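Local coordinates for protein dehydrogenase (PDB 3Q2I) that probably oxidises the sugar of UDP-GlcNAcA with NAD as cofactor, a step toward the bacterial sugar 2,3-diacetamido-2,3-dideoxy-D-mannuronic acid, at residues T140-F153 against I274-E288. Numbering follows the deposited sequence.
Sequences TLQLLKRAMQEKRF and IQHWEFSEPHAMDEE
Arg152 reaches from just beyond the C-terminus of helix 140-149 into the segment 274-288, where its guanidinium is clamped on both faces and along its edge. One face lies flat on the Phe279 ring, with Arg152 CZ 4.0 Å from the ring centroid, a stacked cation-pi pair; His283 CB covers the opposite face, 3.3 Å from Arg152 CZ. With its two terminal nitrogens Arg152 grips Asp286 end-on: its NH2 gives Asp286 OD1 a 2.7 Å bond close to the guanidinium plane, whereas the bond from NH1 to OD2 is tilted 26° from it. NH1 also donates to the carbonyl oxygen of Glu281, so stacking and bonding together fix the group's rotation. A bend at chi3 (70°) turns the otherwise extended Arg152 chain into this slot.

Asp286 is itself held by a second shell. Trp277 NE1 donates to Asp286 OD1 at 2.7 Å, reaching it from the face of the carboxylate opposite Arg152 NH2, and the His283 amide donates to OD2. Each oxygen thus accepts two bonds, which would probably favour the charged carboxylate.

Phe279 also turns its ring edge onto the face of Phe153 in a T-shaped pair, centroids 5.0 Å apart. Farther up the helix, Arg146 makes a second end-on salt bridge, its NH1 2.9 Å from Glu288 OE1 and nearly straight at 174°. Met285 lies between the two bridges, and Leu143 CD2 packs 3.8 Å from Met285 CB, while Leu143 CB meets Trp277 CH2.

The Schellman motif at Lys151 ends the helix and leads the chain to Arg152. Strand 273-279 is the outermost strand, within this chain, of the C-terminal domain's mixed sheet; Leu144 packs on strands 252-259 and 262-267, while helix 289-292 touches Leu143 and Trp277.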
loop_
_atom_site.group_PDB
_atom_site.type_symbol
_atom_site.label_atom_id
_atom_site.label_comp_id
_atom_site.label_asym_id
_atom_site.label_seq_id
_atom_site.Cartn_x
_atom_site.Cartn_y
_atom_site.Cartn_z
ATOM N N THR A 140 22.777 6.635 37.938
ATOM C CA THR A 140 23.312 6.349 36.619
ATOM C C THR A 140 22.613 7.128 35.498
ATOM O O THR A 140 23.264 7.725 34.646
ATOM C CB THR A 140 23.283 4.860 36.298
ATOM O OG1 THR A 140 21.966 4.357 36.515
ATOM C CG2 THR A 140 24.222 4.073 37.217
ATOM N N LEU A 141 21.287 7.168 35.585
ATOM C CA LEU A 141 20.429 7.789 34.559
ATOM C C LEU A 141 20.546 9.300 34.616
ATOM O O LEU A 141 20.609 9.941 33.582
ATOM C CB LEU A 141 18.974 7.349 34.724
ATOM C CG LEU A 141 18.788 5.864 34.386
ATOM C CD1 LEU A 141 17.338 5.457 34.494
ATOM C CD2 LEU A 141 19.356 5.513 32.997
ATOM N N GLN A 142 20.720 9.859 35.821
ATOM C CA GLN A 142 21.097 11.267 35.943
ATOM C C GLN A 142 22.427 11.661 35.336
ATOM O O GLN A 142 22.508 12.673 34.638
ATOM C CB GLN A 142 20.993 11.696 37.411
ATOM C CG GLN A 142 19.548 11.935 37.831
ATOM C CD GLN A 142 18.847 13.055 37.065
ATOM O OE1 GLN A 142 19.363 14.160 37.000
ATOM N NE2 GLN A 142 17.673 12.777 36.476
ATOM N N LEU A 143 23.473 10.868 35.533
ATOM C CA LEU A 143 24.720 11.182 34.855
ATOM C C LEU A 143 24.604 11.150 33.333
ATOM O O LEU A 143 25.165 11.998 32.653
ATOM C CB LEU A 143 25.842 10.209 35.258
ATOM C CG LEU A 143 26.576 10.572 36.554
ATOM C CD1 LEU A 143 27.439 9.381 37.046
ATOM C CD2 LEU A 143 27.446 11.750 36.216
ATOM N N LEU A 144 23.974 10.095 32.809
ATOM C CA LEU A 144 23.666 10.014 31.388
ATOM C C LEU A 144 22.920 11.269 30.956
ATOM O O LEU A 144 23.279 11.888 29.953
ATOM C CB LEU A 144 22.754 8.804 31.106
ATOM C CG LEU A 144 23.434 7.470 30.814
ATOM C CD1 LEU A 144 22.403 6.361 30.679
ATOM C CD2 LEU A 144 24.351 7.565 29.601
ATOM N N LYS A 145 21.861 11.626 31.675
ATOM C CA LYS A 145 21.118 12.814 31.268
ATOM C C LYS A 145 22.005 14.071 31.242
ATOM O O LYS A 145 21.951 14.898 30.319
ATOM C CB LYS A 145 19.888 13.023 32.149
ATOM C CG LYS A 145 19.062 14.252 31.755
ATOM C CD LYS A 145 18.329 14.117 30.401
ATOM C CE LYS A 145 17.360 15.290 30.154
ATOM N NZ LYS A 145 16.666 15.258 28.826
ATOM N N ARG A 146 22.816 14.216 32.285
ATOM C CA ARG A 146 23.758 15.326 32.326
ATOM C C ARG A 146 24.732 15.319 31.151
ATOM O O ARG A 146 24.989 16.358 30.520
ATOM C CB ARG A 146 24.446 15.357 33.696
ATOM C CG ARG A 146 23.539 15.921 34.767
ATOM C CD ARG A 146 24.069 15.702 36.195
ATOM N NE ARG A 146 25.416 16.246 36.389
ATOM C CZ ARG A 146 26.294 15.777 37.274
ATOM N NH1 ARG A 146 25.983 14.757 38.062
ATOM N NH2 ARG A 146 27.500 16.323 37.370
ATOM N N ALA A 147 25.263 14.143 30.815
ATOM C CA ALA A 147 26.160 14.068 29.675
ATOM C C ALA A 147 25.458 14.524 28.405
ATOM O O ALA A 147 26.046 15.225 27.600
ATOM C CB ALA A 147 26.762 12.663 29.530
ATOM N N MET A 148 24.198 14.127 28.244
ATOM C CA MET A 148 23.390 14.522 27.094
ATOM C C MET A 148 23.195 16.034 27.082
ATOM O O MET A 148 23.459 16.674 26.071
ATOM C CB MET A 148 22.011 13.865 27.128
ATOM C CG MET A 148 21.975 12.487 26.525
ATOM S SD MET A 148 22.829 12.413 24.933
ATOM C CE MET A 148 23.152 10.679 24.914
ATOM N N GLN A 149 22.717 16.595 28.193
ATOM C CA GLN A 149 22.525 18.061 28.283
ATOM C C GLN A 149 23.788 18.867 27.965
ATOM O O GLN A 149 23.714 19.952 27.387
ATOM C CB GLN A 149 21.990 18.457 29.667
ATOM C CG GLN A 149 20.537 18.043 29.889
ATOM C CD GLN A 149 20.129 18.002 31.357
ATOM O OE1 GLN A 149 20.966 18.073 32.258
ATOM N NE2 GLN A 149 18.833 17.927 31.601
ATOM N N GLU A 150 24.952 18.359 28.347
ATOM C CA GLU A 150 26.207 19.032 28.033
ATOM C C GLU A 150 26.700 18.801 26.603
ATOM O O GLU A 150 27.722 19.347 26.220
ATOM C CB GLU A 150 27.290 18.606 29.024
ATOM C CG GLU A 150 26.865 18.729 30.463
ATOM C CD GLU A 150 27.491 19.955 31.080
ATOM O OE1 GLU A 150 28.436 19.782 31.886
ATOM O OE2 GLU A 150 27.078 21.073 30.687
ATOM N N LYS A 151 25.994 17.980 25.828
ATOM C CA LYS A 151 26.436 17.583 24.482
ATOM C C LYS A 151 27.774 16.849 24.448
ATOM O O LYS A 151 28.553 16.998 23.511
ATOM C CB LYS A 151 26.442 18.790 23.539
ATOM C CG LYS A 151 25.315 19.747 23.855
ATOM C CD LYS A 151 25.115 20.805 22.779
ATOM C CE LYS A 151 23.638 21.182 22.690
ATOM N NZ LYS A 151 23.182 21.227 21.261
ATOM N N ARG A 152 28.041 16.021 25.445
ATOM C CA ARG A 152 29.326 15.344 25.501
ATOM C C ARG A 152 29.521 14.338 24.360
ATOM O O ARG A 152 30.652 14.029 23.998
ATOM C CB ARG A 152 29.514 14.684 26.866
ATOM C CG ARG A 152 29.503 15.696 28.021
ATOM C CD ARG A 152 29.911 14.998 29.297
ATOM N NE ARG A 152 31.337 14.649 29.251
ATOM C CZ ARG A 152 31.920 13.841 30.131
ATOM N NH1 ARG A 152 33.209 13.561 30.005
ATOM N NH2 ARG A 152 31.197 13.232 31.067
ATOM N N PHE A 153 28.428 13.834 23.782
ATOM C CA PHE A 153 28.585 12.828 22.728
ATOM C C PHE A 153 28.807 13.461 21.349
ATOM O O PHE A 153 29.175 12.780 20.384
ATOM C CB PHE A 153 27.338 11.922 22.639
ATOM C CG PHE A 153 27.142 11.027 23.834
ATOM C CD1 PHE A 153 27.654 9.732 23.846
ATOM C CD2 PHE A 153 26.367 11.435 24.907
ATOM C CE1 PHE A 153 27.426 8.880 24.912
ATOM C CE2 PHE A 153 26.157 10.607 25.978
ATOM C CZ PHE A 153 26.683 9.320 25.999
ATOM N N ILE A 274 27.659 1.470 35.680
ATOM C CA ILE A 274 28.371 2.099 34.584
ATOM C C ILE A 274 29.526 1.235 34.147
ATOM O O ILE A 274 30.511 1.082 34.866
ATOM C CB ILE A 274 28.793 3.545 34.870
ATOM C CG1 ILE A 274 27.542 4.397 35.128
ATOM C CG2 ILE A 274 29.575 4.123 33.675
ATOM C CD1 ILE A 274 27.843 5.788 35.605
ATOM N N GLN A 275 29.407 0.668 32.950
ATOM C CA GLN A 275 30.341 -0.349 32.440
ATOM C C GLN A 275 31.319 0.212 31.412
ATOM O O GLN A 275 32.391 -0.334 31.187
ATOM C CB GLN A 275 29.543 -1.497 31.812
ATOM C CG GLN A 275 28.770 -2.276 32.826
ATOM C CD GLN A 275 27.923 -3.364 32.196
ATOM O OE1 GLN A 275 27.658 -3.311 30.997
ATOM N NE2 GLN A 275 27.448 -4.315 33.000
ATOM N N HIS A 276 30.957 1.304 30.750
ATOM C CA HIS A 276 31.826 1.864 29.740
ATOM C C HIS A 276 31.513 3.346 29.681
ATOM O O HIS A 276 30.337 3.708 29.665
ATOM C CB HIS A 276 31.607 1.246 28.362
ATOM C CG HIS A 276 32.657 1.654 27.374
ATOM N ND1 HIS A 276 33.889 1.030 27.311
ATOM C CD2 HIS A 276 32.664 2.585 26.394
ATOM C CE1 HIS A 276 34.614 1.581 26.354
ATOM N NE2 HIS A 276 33.898 2.532 25.787
ATOM N N TRP A 277 32.539 4.193 29.750
ATOM C CA TRP A 277 32.354 5.621 29.942
ATOM C C TRP A 277 33.499 6.425 29.335
ATOM O O TRP A 277 34.482 6.762 30.022
ATOM C CB TRP A 277 32.135 5.961 31.432
ATOM C CG TRP A 277 31.622 7.378 31.667
ATOM C CD1 TRP A 277 32.381 8.501 31.835
ATOM C CD2 TRP A 277 30.256 7.794 31.796
ATOM N NE1 TRP A 277 31.571 9.596 32.012
ATOM C CE2 TRP A 277 30.261 9.187 32.013
ATOM C CE3 TRP A 277 29.031 7.124 31.700
ATOM C CZ2 TRP A 277 29.074 9.937 32.145
ATOM C CZ3 TRP A 277 27.866 7.863 31.827
ATOM C CH2 TRP A 277 27.894 9.247 32.061
ATOM N N GLU A 278 33.462 6.654 28.035
ATOM C CA GLU A 278 34.613 7.178 27.311
ATOM C C GLU A 278 34.257 8.406 26.468
ATOM O O GLU A 278 33.458 8.337 25.520
ATOM C CB GLU A 278 35.290 6.060 26.489
ATOM C CG GLU A 278 36.384 6.546 25.553
ATOM C CD GLU A 278 37.338 5.453 25.051
ATOM O OE1 GLU A 278 38.444 5.818 24.580
ATOM O OE2 GLU A 278 37.005 4.243 25.116
ATOM N N PHE A 279 34.806 9.555 26.849
ATOM C CA PHE A 279 34.516 10.808 26.158
ATOM C C PHE A 279 35.765 11.485 25.610
ATOM O O PHE A 279 36.864 11.256 26.147
ATOM C CB PHE A 279 33.730 11.745 27.072
ATOM C CG PHE A 279 32.325 11.287 27.339
ATOM C CD1 PHE A 279 31.305 11.569 26.439
ATOM C CD2 PHE A 279 32.028 10.561 28.478
ATOM C CE1 PHE A 279 30.003 11.136 26.698
ATOM C CE2 PHE A 279 30.756 10.102 28.744
ATOM C CZ PHE A 279 29.718 10.422 27.840
ATOM N N SER A 280 35.618 12.298 24.568
ATOM C CA SER A 280 36.771 12.924 23.931
ATOM C C SER A 280 37.404 13.969 24.847
ATOM O O SER A 280 38.614 14.180 24.761
ATOM C CB SER A 280 36.454 13.536 22.566
ATOM O OG SER A 280 35.607 14.661 22.672
ATOM N N GLU A 281 36.587 14.612 25.688
ATOM C CA GLU A 281 37.094 15.465 26.767
ATOM C C GLU A 281 36.492 15.222 28.154
ATOM O O GLU A 281 35.277 15.077 28.308
ATOM C CB GLU A 281 36.976 16.942 26.399
ATOM C CG GLU A 281 35.935 17.220 25.344
ATOM C CD GLU A 281 36.354 18.376 24.480
ATOM O OE1 GLU A 281 36.260 18.266 23.235
ATOM O OE2 GLU A 281 36.808 19.382 25.067
ATOM N N PRO A 282 37.356 15.193 29.185
ATOM C CA PRO A 282 36.932 14.888 30.549
ATOM C C PRO A 282 35.985 15.971 31.035
ATOM O O PRO A 282 35.904 17.019 30.398
ATOM C CB PRO A 282 38.252 14.922 31.327
ATOM C CG PRO A 282 39.093 15.886 30.547
ATOM C CD PRO A 282 38.794 15.509 29.122
ATOM N N HIS A 283 35.265 15.698 32.118
ATOM C CA HIS A 283 34.271 16.603 32.682
ATOM C C HIS A 283 34.236 16.373 34.193
ATOM O O HIS A 283 34.480 15.263 34.655
ATOM C CB HIS A 283 32.882 16.299 32.095
ATOM C CG HIS A 283 31.815 17.276 32.492
ATOM N ND1 HIS A 283 31.204 17.255 33.729
ATOM C CD2 HIS A 283 31.216 18.273 31.798
ATOM C CE1 HIS A 283 30.304 18.223 33.794
ATOM N NE2 HIS A 283 30.277 18.843 32.627
ATOM N N ALA A 284 33.904 17.412 34.956
ATOM C CA ALA A 284 33.736 17.298 36.409
ATOM C C ALA A 284 32.889 16.085 36.791
ATOM O O ALA A 284 33.225 15.340 37.720
ATOM C CB ALA A 284 33.113 18.582 36.968
ATOM N N MET A 285 31.809 15.859 36.041
ATOM C CA MET A 285 30.876 14.781 36.366
ATOM C C MET A 285 31.539 13.405 36.318
ATOM O O MET A 285 31.041 12.480 36.937
ATOM C CB MET A 285 29.638 14.817 35.464
ATOM C CG MET A 285 29.895 14.250 34.081
ATOM S SD MET A 285 28.421 14.148 33.021
ATOM C CE MET A 285 28.111 15.861 32.590
ATOM N N ASP A 286 32.672 13.269 35.640
ATOM C CA ASP A 286 33.369 11.982 35.550
ATOM C C ASP A 286 33.911 11.378 36.851
ATOM O O ASP A 286 34.171 10.170 36.914
ATOM C CB ASP A 286 34.479 12.013 34.494
ATOM C CG ASP A 286 33.954 12.297 33.101
ATOM O OD1 ASP A 286 32.799 11.903 32.800
ATOM O OD2 ASP A 286 34.711 12.920 32.320
ATOM N N GLU A 287 34.088 12.183 37.895
ATOM C CA GLU A 287 34.556 11.615 39.160
ATOM C C GLU A 287 33.470 11.033 40.064
ATOM O O GLU A 287 33.762 10.357 41.048
ATOM C CB GLU A 287 35.487 12.565 39.914
ATOM C CG GLU A 287 35.005 13.996 40.054
ATOM C CD GLU A 287 36.170 14.980 40.096
ATOM O OE1 GLU A 287 35.946 16.194 39.866
ATOM O OE2 GLU A 287 37.315 14.531 40.338
ATOM N N GLU A 288 32.213 11.231 39.683
ATOM C CA GLU A 288 31.080 10.643 40.392
ATOM C C GLU A 288 30.809 9.203 39.951
ATOM O O GLU A 288 29.908 8.546 40.471
ATOM C CB GLU A 288 29.840 11.512 40.166
ATOM C CG GLU A 288 30.124 12.980 40.432
ATOM C CD GLU A 288 29.042 13.919 39.924
ATOM O OE1 GLU A 288 27.849 13.554 39.991
ATOM O OE2 GLU A 288 29.387 15.034 39.479
HETATM O O HOH W 1 33.180 14.916 24.514
#